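Local coordinates for gentamicin resistance protein (Enterococcus gallinarum, PDB 6CTZ) that probably transfers a phosphate group from a nucleoside triphosphate to the 2''-hydroxyl of aminoglycosides such as kanamycin, giving resistance to gentamicin, at residues Ala49-Leu52 / Asn53-Ile56; Glu162-Arg165 / Asp166-Thr169; Tyr227-Leu230 / Leu231-Gly235. The protein carries 2 engineered substitutions. All blocks are in the same frame, centred on the assembly; numbering follows the deposited sequence.

Contact 1. Residues Ala49-Leu52 / Asn53-Ile56; sequences ADEL and NKEI
L52 and I56, one helical turn apart, meet along the side of the helix that faces the sheet. L52 CG approaches I56 CD1 to 4.0 Å, the two branched chains crossing obliquely. I56 has CG1 anti to its carbonyl carbon (chi1 -73°), which lays that branch back over the turn before it, with CG1 3.3 Å from L52 O. The same carbonyl accepts I56 N at 2.8 Å. Bonds from N53 N, K54 N and E55 N to the carbonyls of A49, D50 and E51 complete two regular alpha-helical turns.

On a more solvent-accessible side, the D50 carboxylate and the N53 amide group are joined through a water rather than directly. It donates to D50 OD1 and accepts from N53 ND2, each at 2.7 Å.

The charged ends of E51, K54 and E55 find their partners outside these two turns. E51 OE2 lies 5.4 Å from K54 NZ, too far for a salt bridge, and pairs instead with R28, a GDP-binding residue. The K54 chain, bent at chi3, delivers NZ to the carbonyls of G216 and A218. The E55 carboxylate is divided between R41 and the backbone N of F215. The E55-R41 salt bridge is consistent with the strand-to-helix ion pair of protein kinases, with arginine where they have lysine, and the glutamate also reaches the DFG-like segment D214-G216, whose aspartate binds magnesium.

Helix 46-62 packs L52 against strands 38-43, 73-78 and 83-89 of the five-stranded sheet and I56 against strand 73-78, while K54 and E55 reach the loop that follows strand 209-212.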
ATOM      1  N   ALA A  49     -10.863   5.367  -9.881  1.00 13.90           N
ATOM      2  CA  ALA A  49     -10.576   5.959 -11.184  1.00 15.27           C
ATOM      3  C   ALA A  49      -9.516   7.049 -11.078  1.00 14.08           C
ATOM      4  O   ALA A  49      -8.599   7.117 -11.908  1.00 14.10           O
ATOM      5  CB  ALA A  49     -11.861   6.517 -11.798  1.00 16.70           C
ATOM      6  N   ASP A  50      -9.618   7.910 -10.057  1.00 14.61           N
ATOM      7  CA  ASP A  50      -8.603   8.943  -9.858  1.00 15.39           C
ATOM      8  C   ASP A  50      -7.233   8.326  -9.629  1.00 13.10           C
ATOM      9  O   ASP A  50      -6.233   8.780 -10.197  1.00 13.28           O
ATOM     10  CB  ASP A  50      -8.965   9.816  -8.655  1.00 18.32           C
ATOM     11  CG  ASP A  50     -10.245  10.607  -8.853  1.00 22.73           C
ATOM     12  OD1 ASP A  50     -10.665  10.798 -10.012  1.00 24.15           O
ATOM     13  OD2 ASP A  50     -10.823  11.053  -7.836  1.00 25.58           O
ATOM     14  N   GLU A  51      -7.173   7.281  -8.804  1.00 12.42           N
ATOM     15  CA  GLU A  51      -5.891   6.656  -8.511  1.00 11.86           C
ATOM     16  C   GLU A  51      -5.316   5.985  -9.753  1.00 10.83           C
ATOM     17  O   GLU A  51      -4.102   6.022  -9.983  1.00 11.70           O
ATOM     18  CB  GLU A  51      -6.038   5.675  -7.342  1.00 13.06           C
ATOM     19  CG  GLU A  51      -6.407   6.397  -6.044  1.00 14.47           C
ATOM     20  CD  GLU A  51      -6.670   5.483  -4.854  1.00 17.39           C
ATOM     21  OE1 GLU A  51      -6.686   4.247  -4.998  1.00 19.71           O
ATOM     22  OE2 GLU A  51      -6.843   6.019  -3.746  1.00 21.63           O
ATOM     23  N   LEU A  52      -6.177   5.378 -10.581  1.00 11.25           N
ATOM     24  CA  LEU A  52      -5.693   4.754 -11.806  1.00 12.20           C
ATOM     25  C   LEU A  52      -5.176   5.798 -12.787  1.00 12.00           C
ATOM     26  O   LEU A  52      -4.141   5.591 -13.430  1.00 12.61           O
ATOM     27  CB  LEU A  52      -6.792   3.893 -12.433  1.00 12.04           C
ATOM     28  CG  LEU A  52      -6.369   3.236 -13.745  1.00 13.43           C
ATOM     29  CD1 LEU A  52      -5.110   2.402 -13.554  1.00 14.65           C
ATOM     30  CD2 LEU A  52      -7.498   2.388 -14.306  1.00 14.38           C
ATOM     31  N   ASN A  53      -5.870   6.933 -12.907  1.00 11.88           N
ATOM     32  CA  ASN A  53      -5.369   7.994 -13.775  1.00 13.19           C
ATOM     33  C   ASN A  53      -3.990   8.466 -13.334  1.00 11.96           C
ATOM     34  O   ASN A  53      -3.133   8.768 -14.173  1.00 13.31           O
ATOM     35  CB  ASN A  53      -6.365   9.144 -13.856  1.00 16.10           C
ATOM     36  CG  ASN A  53      -7.438   8.875 -14.869  1.00 20.22           C
ATOM     37  OD1 ASN A  53      -7.155   8.326 -15.930  1.00 22.94           O
ATOM     38  ND2 ASN A  53      -8.670   9.231 -14.550  1.00 22.38           N
ATOM     39  N   LYS A  54      -3.755   8.520 -12.018  1.00 11.47           N
ATOM     40  CA  LYS A  54      -2.425   8.821 -11.500  1.00 10.77           C
ATOM     41  C   LYS A  54      -1.422   7.745 -11.907  1.00 10.67           C
ATOM     42  O   LYS A  54      -0.347   8.054 -12.426  1.00 10.68           O
ATOM     43  CB  LYS A  54      -2.491   8.962  -9.976  1.00 11.89           C
ATOM     44  CG  LYS A  54      -1.137   9.006  -9.271  1.00 11.40           C
ATOM     45  CD  LYS A  54      -1.298   9.114  -7.767  1.00 11.55           C
ATOM     46  CE  LYS A  54      -1.912   7.869  -7.143  1.00 11.87           C
ATOM     47  NZ  LYS A  54      -2.304   8.130  -5.720  1.00 12.07           N
ATOM     48  N   GLU A  55      -1.769   6.464 -11.708  1.00 11.06           N
ATOM     49  CA  GLU A  55      -0.847   5.390 -12.078  1.00 10.21           C
ATOM     50  C   GLU A  55      -0.535   5.395 -13.573  1.00 10.30           C
ATOM     51  O   GLU A  55       0.602   5.119 -13.971  1.00 11.21           O
ATOM     52  CB  GLU A  55      -1.390   4.023 -11.643  1.00 11.50           C
ATOM     53  CG  GLU A  55      -1.427   3.820 -10.132  1.00 12.92           C
ATOM     54  CD  GLU A  55      -1.750   2.388  -9.780  1.00 14.85           C
ATOM     55  OE1 GLU A  55      -2.947   2.069  -9.662  1.00 17.56           O
ATOM     56  OE2 GLU A  55      -0.812   1.568  -9.652  1.00 15.18           O
ATOM     57  N   ILE A  56      -1.532   5.696 -14.411  1.00 10.70           N
ATOM     58  CA  ILE A  56      -1.307   5.733 -15.855  1.00 11.06           C
ATOM     59  C   ILE A  56      -0.187   6.711 -16.204  1.00 11.22           C
ATOM     60  O   ILE A  56       0.632   6.452 -17.098  1.00 12.22           O
ATOM     61  CB  ILE A  56      -2.621   6.063 -16.592  1.00 11.92           C
ATOM     62  CG1 ILE A  56      -3.560   4.850 -16.566  1.00 12.70           C
ATOM     63  CG2 ILE A  56      -2.344   6.538 -18.029  1.00 13.20           C
ATOM     64  CD1 ILE A  56      -4.983   5.167 -16.979  1.00 14.37           C
TER
HETATM   65  O   HOH W   1      -9.947  10.597 -12.559  1.00 33.42           O

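Contact 2. Residues Glu162-Arg165 / Asp166-Thr169; sequences ESLR and DYLT
R165 and D166, neighbours at the junction of the two segments, are joined through two waters instead of a salt bridge: R165 NE stays 4.5 Å from D166 OD1. One water accepts from R165 NH2 and donates to D166 OD1 at 2.8 Å; the other accepts from R165 NE and donates to the same OD1 at 2.7 Å. OD1 therefore accepts one hydrogen bond from each water, while the guanidinium uses two different N-H groups. The R165 chain leaves the backbone with CG anti to N (chi1 -179°) and bends at chi3, which brings one face of the guanidinium beneath E162 CG. E162, R165 and D166 also touch a crystal neighbour, so their outer ends may be partly shaped by the lattice.

The amides of D166, Y167, L168 and T169 each bond to the carbonyl four residues earlier, those of E162, S163, L164 and R165. R165 O takes two donors from T169: the amide N at 2.9 Å, nearly straight, and OG1 at 3.1 Å, which comes from above the carbonyl plane. T169 has two conformers, so the hydroxyl bond is doubtful as a permanent feature.

On the buried side, L164 CD1 lies 3.9 Å from Y167 CD2, meeting the ring obliquely. Beyond it, the tyrosine hydroxyl is hydrogen-bonded to D292 and N296 of helix 279-296. Together with L168, which packs on helix 251-276, this gives an amphipathic helix at the surface of the helical lobe, away from the annotated sites, whose threonine hydroxyl in the deposited conformer turns back to the carbonyl one turn earlier, a common habit of helical threonines.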
ATOM      1  N   GLU A 162     -13.680   3.378  27.769  1.00 22.51           N
ATOM      2  CA  GLU A 162     -12.965   4.635  27.971  1.00 21.72           C
ATOM      3  C   GLU A 162     -11.461   4.427  28.103  1.00 22.04           C
ATOM      4  O   GLU A 162     -10.682   5.314  27.736  1.00 22.16           O
ATOM      5  CB  GLU A 162     -13.545   5.395  29.162  1.00 22.73           C
ATOM      6  CG  GLU A 162     -14.921   5.929  28.829  1.00 23.74           C
ATOM      7  CD  GLU A 162     -15.678   6.504  30.002  1.00 25.69           C
ATOM      8  OE1 GLU A 162     -15.147   6.515  31.135  1.00 26.70           O
ATOM      9  OE2 GLU A 162     -16.831   6.939  29.775  1.00 26.63           O
ATOM     10  N   SER A 163     -11.029   3.266  28.599  1.00 22.21           N
ATOM     11  CA  SER A 163      -9.595   3.008  28.706  1.00 22.96           C
ATOM     12  C   SER A 163      -8.940   2.884  27.332  1.00 21.88           C
ATOM     13  O   SER A 163      -7.792   3.310  27.144  1.00 22.23           O
ATOM     14  CB  SER A 163      -9.356   1.740  29.516  1.00 25.71           C
ATOM     15  OG  SER A 163      -9.951   0.630  28.872  1.00 27.62           O
ATOM     16  N   LEU A 164      -9.634   2.321  26.346  1.00 21.32           N
ATOM     17  CA  LEU A 164      -9.107   2.207  24.989  1.00 21.36           C
ATOM     18  C   LEU A 164      -9.152   3.565  24.355  1.00 20.17           C
ATOM     19  O   LEU A 164      -8.255   3.884  23.614  1.00 19.31           O
ATOM     20  CB  LEU A 164      -9.838   1.154  24.198  1.00 22.78           C
ATOM     21  CG  LEU A 164      -9.282   0.883  22.790  1.00 22.35           C
ATOM     22  CD1 LEU A 164      -7.813   0.480  22.791  1.00 23.64           C
ATOM     23  CD2 LEU A 164     -10.105  -0.226  22.181  1.00 23.02           C
ATOM     24  N   ARG A 165     -10.185   4.373  24.637  1.00 20.69           N
ATOM     25  CA  ARG A 165     -10.206   5.758  24.175  1.00 21.27           C
ATOM     26  C   ARG A 165      -9.009   6.530  24.715  1.00 21.35           C
ATOM     27  O   ARG A 165      -8.360   7.278  23.975  1.00 21.33           O
ATOM     28  CB  ARG A 165     -11.509   6.447  24.590  1.00 23.32           C
ATOM     29  CG  ARG A 165     -11.601   7.890  24.105  1.00 24.27           C
ATOM     30  CD  ARG A 165     -12.912   8.532  24.511  1.00 25.70           C
ATOM     31  NE  ARG A 165     -12.950   8.833  25.935  1.00 26.57           N
ATOM     32  CZ  ARG A 165     -14.068   9.045  26.621  1.00 26.81           C
ATOM     33  NH1 ARG A 165     -15.255   8.966  26.021  1.00 26.76           N
ATOM     34  NH2 ARG A 165     -14.001   9.316  27.916  1.00 27.26           N
ATOM     35  N   ASP A 166      -8.701   6.352  26.005  1.00 22.30           N
ATOM     36  CA  ASP A 166      -7.545   7.020  26.596  1.00 22.43           C
ATOM     37  C   ASP A 166      -6.261   6.627  25.878  1.00 21.41           C
ATOM     38  O   ASP A 166      -5.393   7.473  25.641  1.00 21.97           O
ATOM     39  CB  ASP A 166      -7.431   6.676  28.084  1.00 24.37           C
ATOM     40  CG  ASP A 166      -8.604   7.188  28.910  1.00 26.75           C
ATOM     41  OD1 ASP A 166      -9.347   8.077  28.442  1.00 27.39           O
ATOM     42  OD2 ASP A 166      -8.774   6.695  30.045  1.00 27.74           O
ATOM     43  N   TYR A 167      -6.122   5.343  25.536  1.00 20.34           N
ATOM     44  CA  TYR A 167      -4.957   4.881  24.784  1.00 19.36           C
ATOM     45  C   TYR A 167      -4.870   5.565  23.424  1.00 18.90           C
ATOM     46  O   TYR A 167      -3.811   6.065  23.035  1.00 18.46           O
ATOM     47  CB  TYR A 167      -5.017   3.361  24.619  1.00 18.26           C
ATOM     48  CG  TYR A 167      -4.037   2.806  23.615  1.00 17.93           C
ATOM     49  CD1 TYR A 167      -2.695   2.673  23.933  1.00 17.72           C
ATOM     50  CD2 TYR A 167      -4.454   2.414  22.343  1.00 17.91           C
ATOM     51  CE1 TYR A 167      -1.786   2.164  23.013  1.00 17.64           C
ATOM     52  CE2 TYR A 167      -3.553   1.903  21.417  1.00 18.01           C
ATOM     53  CZ  TYR A 167      -2.219   1.779  21.762  1.00 17.40           C
ATOM     54  OH  TYR A 167      -1.314   1.278  20.858  1.00 17.99           O
ATOM     55  N   LEU A 168      -5.979   5.604  22.683  1.00 18.53           N
ATOM     56  CA  LEU A 168      -5.940   6.228  21.368  1.00 19.34           C
ATOM     57  C   LEU A 168      -5.620   7.714  21.454  1.00 20.19           C
ATOM     58  O   LEU A 168      -4.866   8.237  20.630  1.00 20.33           O
ATOM     59  CB  LEU A 168      -7.246   5.986  20.614  1.00 20.19           C
ATOM     60  CG  LEU A 168      -7.475   4.555  20.133  1.00 21.03           C
ATOM     61  CD1 LEU A 168      -8.803   4.482  19.417  1.00 22.42           C
ATOM     62  CD2 LEU A 168      -6.348   4.091  19.214  1.00 21.02           C
ATOM     63  N   THR A 169      -6.201   8.425  22.422  1.00 21.08           N
ATOM     64  CA  THR A 169      -5.875   9.838  22.574  0.64 22.44           C
ATOM     65  C   THR A 169      -4.390  10.030  22.861  1.00 21.70           C
ATOM     66  O   THR A 169      -3.755  10.949  22.325  1.00 22.19           O
ATOM     67  CB  THR A 169      -6.722  10.445  23.689  0.64 24.84           C
ATOM     68  OG1 THR A 169      -8.106  10.326  23.343  0.64 26.24           O
ATOM     69  CG2 THR A 169      -6.366  11.912  23.893  0.64 25.87           C
TER
HETATM   70  O   HOH W   2     -11.590   8.776  29.918  1.00 41.69           O
HETATM   71  O   HOH W   3     -10.084   9.760  26.528  1.00 46.11           O

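Contact 3. Residues Tyr227-Leu230 / Leu231-Gly235; sequences YVYL and LEDCG. With KAN (kanamycin a), chain E.
The torsions of Y229, E232 and D233 send three side chains out of the helix towards one kanamycin. Y229 and D233 have CG beside the backbone N, anti to the carbonyl carbon (chi1 -57° in Y229), whereas E232 CG is anti to its own N (chi1 -172°) with the chain extended beyond; as a result Y229 and E232 lie side by side and point the same way. Ring and carboxylate planes stand 85° apart, with E232 OE2 at the ring edge and in its plane, and E232 OE1 4.0 Å from Y229 CE1.

Kanamycin C7 sits over the centre of one ring face, 3.7 Å above the plane, consistent with CH-pi packing; V228 CG1 lies over the opposite face. The ring's hydroxyl is hydrogen-bonded to D265. D233 OD2 receives kanamycin N2 at 2.7 Å. E232 OE2 lies 2.9 Å from kanamycin O6, a hydrogen bond whose proton has another acceptor within reach.

Behind the ligand L230 O accepts C234 N at 2.9 Å, an i to i+4 bond, and weakly G235 N, the i+5 bond of a pi-type turn; G235, with positive phi, also stands at the N-cap of helix 236-246.

The contact thus offers carboxylates and an aromatic face to a substrate rich in amines: N2 is probably an ammonium, held by charge as well as by hydrogen bonding, while the tyrosine probably packs against the C-H face of the central ring.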
ATOM      1  N   TYR A 227       7.145   2.375   5.799  1.00 11.09           N
ATOM      2  CA  TYR A 227       7.439   1.280   6.708  1.00 10.32           C
ATOM      3  C   TYR A 227       6.201   0.693   7.383  1.00 10.76           C
ATOM      4  O   TYR A 227       6.330  -0.338   8.047  1.00 11.40           O
ATOM      5  CB  TYR A 227       8.399   1.745   7.806  1.00 10.63           C
ATOM      6  CG  TYR A 227       9.802   2.067   7.347  1.00 10.06           C
ATOM      7  CD1 TYR A 227      10.659   1.064   6.899  1.00 10.62           C
ATOM      8  CD2 TYR A 227      10.293   3.368   7.417  1.00 10.26           C
ATOM      9  CE1 TYR A 227      11.945   1.345   6.508  1.00 11.59           C
ATOM     10  CE2 TYR A 227      11.595   3.663   7.029  1.00 10.59           C
ATOM     11  CZ  TYR A 227      12.411   2.646   6.571  1.00 10.68           C
ATOM     12  OH  TYR A 227      13.707   2.892   6.193  1.00 13.07           O
ATOM     13  N   VAL A 228       5.017   1.307   7.239  1.00 10.21           N
ATOM     14  CA  VAL A 228       3.883   0.954   8.104  1.00  9.97           C
ATOM     15  C   VAL A 228       3.494  -0.515   7.975  1.00  9.94           C
ATOM     16  O   VAL A 228       3.279  -1.193   8.988  1.00 10.70           O
ATOM     17  CB  VAL A 228       2.688   1.910   7.921  1.00 12.49           C
ATOM     18  CG1 VAL A 228       2.080   1.818   6.535  1.00 14.10           C
ATOM     19  CG2 VAL A 228       1.619   1.626   8.981  1.00 15.66           C
ATOM     20  N   TYR A 229       3.384  -1.026   6.739  1.00 10.27           N
ATOM     21  CA  TYR A 229       2.983  -2.419   6.556  1.00  9.88           C
ATOM     22  C   TYR A 229       4.148  -3.387   6.624  1.00 10.41           C
ATOM     23  O   TYR A 229       3.933  -4.575   6.894  1.00 11.66           O
ATOM     24  CB  TYR A 229       2.142  -2.609   5.284  1.00 10.03           C
ATOM     25  CG  TYR A 229       0.924  -1.717   5.313  1.00 10.66           C
ATOM     26  CD1 TYR A 229      -0.059  -1.880   6.284  1.00 11.89           C
ATOM     27  CD2 TYR A 229       0.769  -0.688   4.388  1.00 12.41           C
ATOM     28  CE1 TYR A 229      -1.152  -1.037   6.345  1.00 11.69           C
ATOM     29  CE2 TYR A 229      -0.328   0.156   4.440  1.00 13.21           C
ATOM     30  CZ  TYR A 229      -1.281  -0.021   5.425  1.00 11.66           C
ATOM     31  OH  TYR A 229      -2.368   0.815   5.480  1.00 13.29           O
ATOM     32  N   LEU A 230       5.379  -2.913   6.433  1.00 11.40           N
ATOM     33  CA  LEU A 230       6.516  -3.738   6.818  1.00 11.16           C
ATOM     34  C   LEU A 230       6.436  -4.071   8.306  1.00 11.18           C
ATOM     35  O   LEU A 230       6.620  -5.224   8.712  1.00 12.45           O
ATOM     36  CB  LEU A 230       7.833  -3.033   6.473  1.00 12.86           C
ATOM     37  CG  LEU A 230       8.079  -2.797   4.979  1.00 15.24           C
ATOM     38  CD1 LEU A 230       9.484  -2.254   4.746  1.00 16.28           C
ATOM     39  CD2 LEU A 230       7.815  -4.039   4.139  1.00 18.84           C
ATOM     40  N   LEU A 231       6.145  -3.070   9.136  1.00 11.39           N
ATOM     41  CA  LEU A 231       6.055  -3.324  10.567  1.00 11.89           C
ATOM     42  C   LEU A 231       4.836  -4.184  10.894  1.00 12.54           C
ATOM     43  O   LEU A 231       4.941  -5.184  11.615  1.00 13.82           O
ATOM     44  CB  LEU A 231       6.023  -2.002  11.331  1.00 12.25           C
ATOM     45  CG  LEU A 231       6.036  -2.125  12.863  1.00 12.95           C
ATOM     46  CD1 LEU A 231       7.216  -2.963  13.345  1.00 14.62           C
ATOM     47  CD2 LEU A 231       6.051  -0.753  13.535  1.00 13.53           C
ATOM     48  N   GLU A 232       3.678  -3.824  10.346  1.00 12.36           N
ATOM     49  CA  GLU A 232       2.438  -4.515  10.688  1.00 14.93           C
ATOM     50  C   GLU A 232       2.440  -5.952  10.175  1.00 14.38           C
ATOM     51  O   GLU A 232       2.012  -6.874  10.888  1.00 16.14           O
ATOM     52  CB  GLU A 232       1.262  -3.719  10.112  1.00 16.61           C
ATOM     53  CG  GLU A 232      -0.127  -4.156  10.511  1.00 19.44           C
ATOM     54  CD  GLU A 232      -1.189  -3.233   9.928  1.00 21.81           C
ATOM     55  OE1 GLU A 232      -1.142  -2.003  10.192  1.00 20.84           O
ATOM     56  OE2 GLU A 232      -2.055  -3.735   9.189  1.00 24.33           O
ATOM     57  N   ASP A 233       2.926  -6.168   8.946  1.00 13.71           N
ATOM     58  CA  ASP A 233       2.758  -7.442   8.256  1.00 15.01           C
ATOM     59  C   ASP A 233       4.029  -8.264   8.128  1.00 16.49           C
ATOM     60  O   ASP A 233       3.940  -9.480   7.950  1.00 20.73           O
ATOM     61  CB  ASP A 233       2.204  -7.212   6.847  1.00 15.03           C
ATOM     62  CG  ASP A 233       0.782  -6.743   6.855  1.00 16.45           C
ATOM     63  OD1 ASP A 233       0.070  -6.961   7.861  1.00 19.77           O
ATOM     64  OD2 ASP A 233       0.366  -6.179   5.832  1.00 17.93           O
ATOM     65  N   CYS A 234       5.201  -7.643   8.183  1.00 15.34           N
ATOM     66  CA  CYS A 234       6.448  -8.387   8.122  1.00 15.85           C
ATOM     67  C   CYS A 234       7.158  -8.483   9.462  1.00 16.11           C
ATOM     68  O   CYS A 234       8.033  -9.338   9.615  1.00 17.95           O
ATOM     69  CB  CYS A 234       7.393  -7.776   7.074  1.00 16.43           C
ATOM     70  SG  CYS A 234       6.663  -7.668   5.423  1.00 18.38           S
ATOM     71  N   GLY A 235       6.802  -7.644  10.428  1.00 16.00           N
ATOM     72  CA  GLY A 235       7.360  -7.743  11.760  1.00 15.02           C
ATOM     73  C   GLY A 235       8.503  -6.764  11.992  1.00 14.33           C
ATOM     74  O   GLY A 235       9.138  -6.261  11.063  1.00 14.42           O
TER
HETATM   75  C1  KAN E 404      -5.724  -4.496   7.698  1.00 19.28           C
HETATM   76  C2  KAN E 404      -5.635  -4.355   9.218  1.00 21.22           C
HETATM   77  C3  KAN E 404      -4.913  -5.555   9.795  1.00 23.66           C
HETATM   78  C4  KAN E 404      -5.699  -6.794   9.396  1.00 24.99           C
HETATM   79  C5  KAN E 404      -5.819  -6.904   7.879  1.00 25.25           C
HETATM   80  C6  KAN E 404      -6.680  -8.094   7.466  1.00 28.14           C
HETATM   81  C7  KAN E 404      -2.714  -3.046   3.584  1.00 10.92           C
HETATM   82  C8  KAN E 404      -4.215  -2.812   3.730  1.00 11.34           C
HETATM   83  C9  KAN E 404      -4.633  -2.975   5.195  1.00 13.46           C
HETATM   84  C10 KAN E 404      -4.229  -4.341   5.752  1.00 14.43           C
HETATM   85  C11 KAN E 404      -2.734  -4.586   5.537  1.00 14.60           C
HETATM   86  C12 KAN E 404      -2.350  -4.443   4.069  1.00 12.68           C
HETATM   87  C13 KAN E 404      -5.780  -1.181   2.839  1.00 13.67           C
HETATM   88  C14 KAN E 404      -5.763  -0.211   1.668  1.00 14.98           C
HETATM   89  C15 KAN E 404      -5.067   1.080   2.109  1.00 16.52           C
HETATM   90  C16 KAN E 404      -5.770   1.645   3.337  1.00 17.65           C
HETATM   91  C17 KAN E 404      -5.840   0.588   4.422  1.00 18.07           C
HETATM   92  C18 KAN E 404      -6.656   1.113   5.593  1.00 21.09           C
HETATM   93  N1  KAN E 404      -6.789  -8.095   6.019  1.00 29.41           N
HETATM   94  N2  KAN E 404      -2.342  -5.910   6.009  1.00 17.34           N
HETATM   95  N3  KAN E 404      -2.326  -2.862   2.186  1.00 11.54           N
HETATM   96  N4  KAN E 404      -5.038   2.085   1.054  1.00 19.29           N
HETATM   97  O5  KAN E 404      -6.346  -5.715   7.277  1.00 22.00           O
HETATM   98  O6  KAN E 404      -4.920  -3.157   9.530  1.00 22.82           O
HETATM   99  O7  KAN E 404      -4.836  -5.466  11.222  1.00 25.13           O
HETATM  100  O8  KAN E 404      -5.031  -7.949   9.908  1.00 26.69           O
HETATM  101  O9  KAN E 404      -4.398  -4.391   7.170  1.00 16.85           O
HETATM  102  O10 KAN E 404      -6.062  -2.856   5.292  1.00 15.58           O
HETATM  103  O11 KAN E 404      -4.448  -1.478   3.255  1.00 12.22           O
HETATM  104  O12 KAN E 404      -6.479  -0.575   3.923  1.00 16.04           O
HETATM  105  O13 KAN E 404      -5.102  -0.849   0.572  1.00 17.45           O
HETATM  106  O14 KAN E 404      -5.071   2.781   3.875  1.00 19.06           O
HETATM  107  O15 KAN E 404      -6.712   0.112   6.614  0.65 22.46           O

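Following the chain from the N terminus, the three contacts come in series, neither nested nor crossed. Each lies on a single short run of chain, contacts 1 and 2 wholly helical and contact 3 about helix 228-234, and none closes a long loop. Contact 1 belongs to helix 46-62, beside the five-stranded sheet and the GDP site. Contact 2 opens helix 162-176 far out on the helical lobe, its centre about 37 Å from that of contact 1. Contact 3 lies on the kanamycin side, with centres about 25 Å from contact 1 and 23 Å from contact 2. Helix 251-276 packs against both contacts 2 and 3, linking the outer helices to the antibiotic pocket.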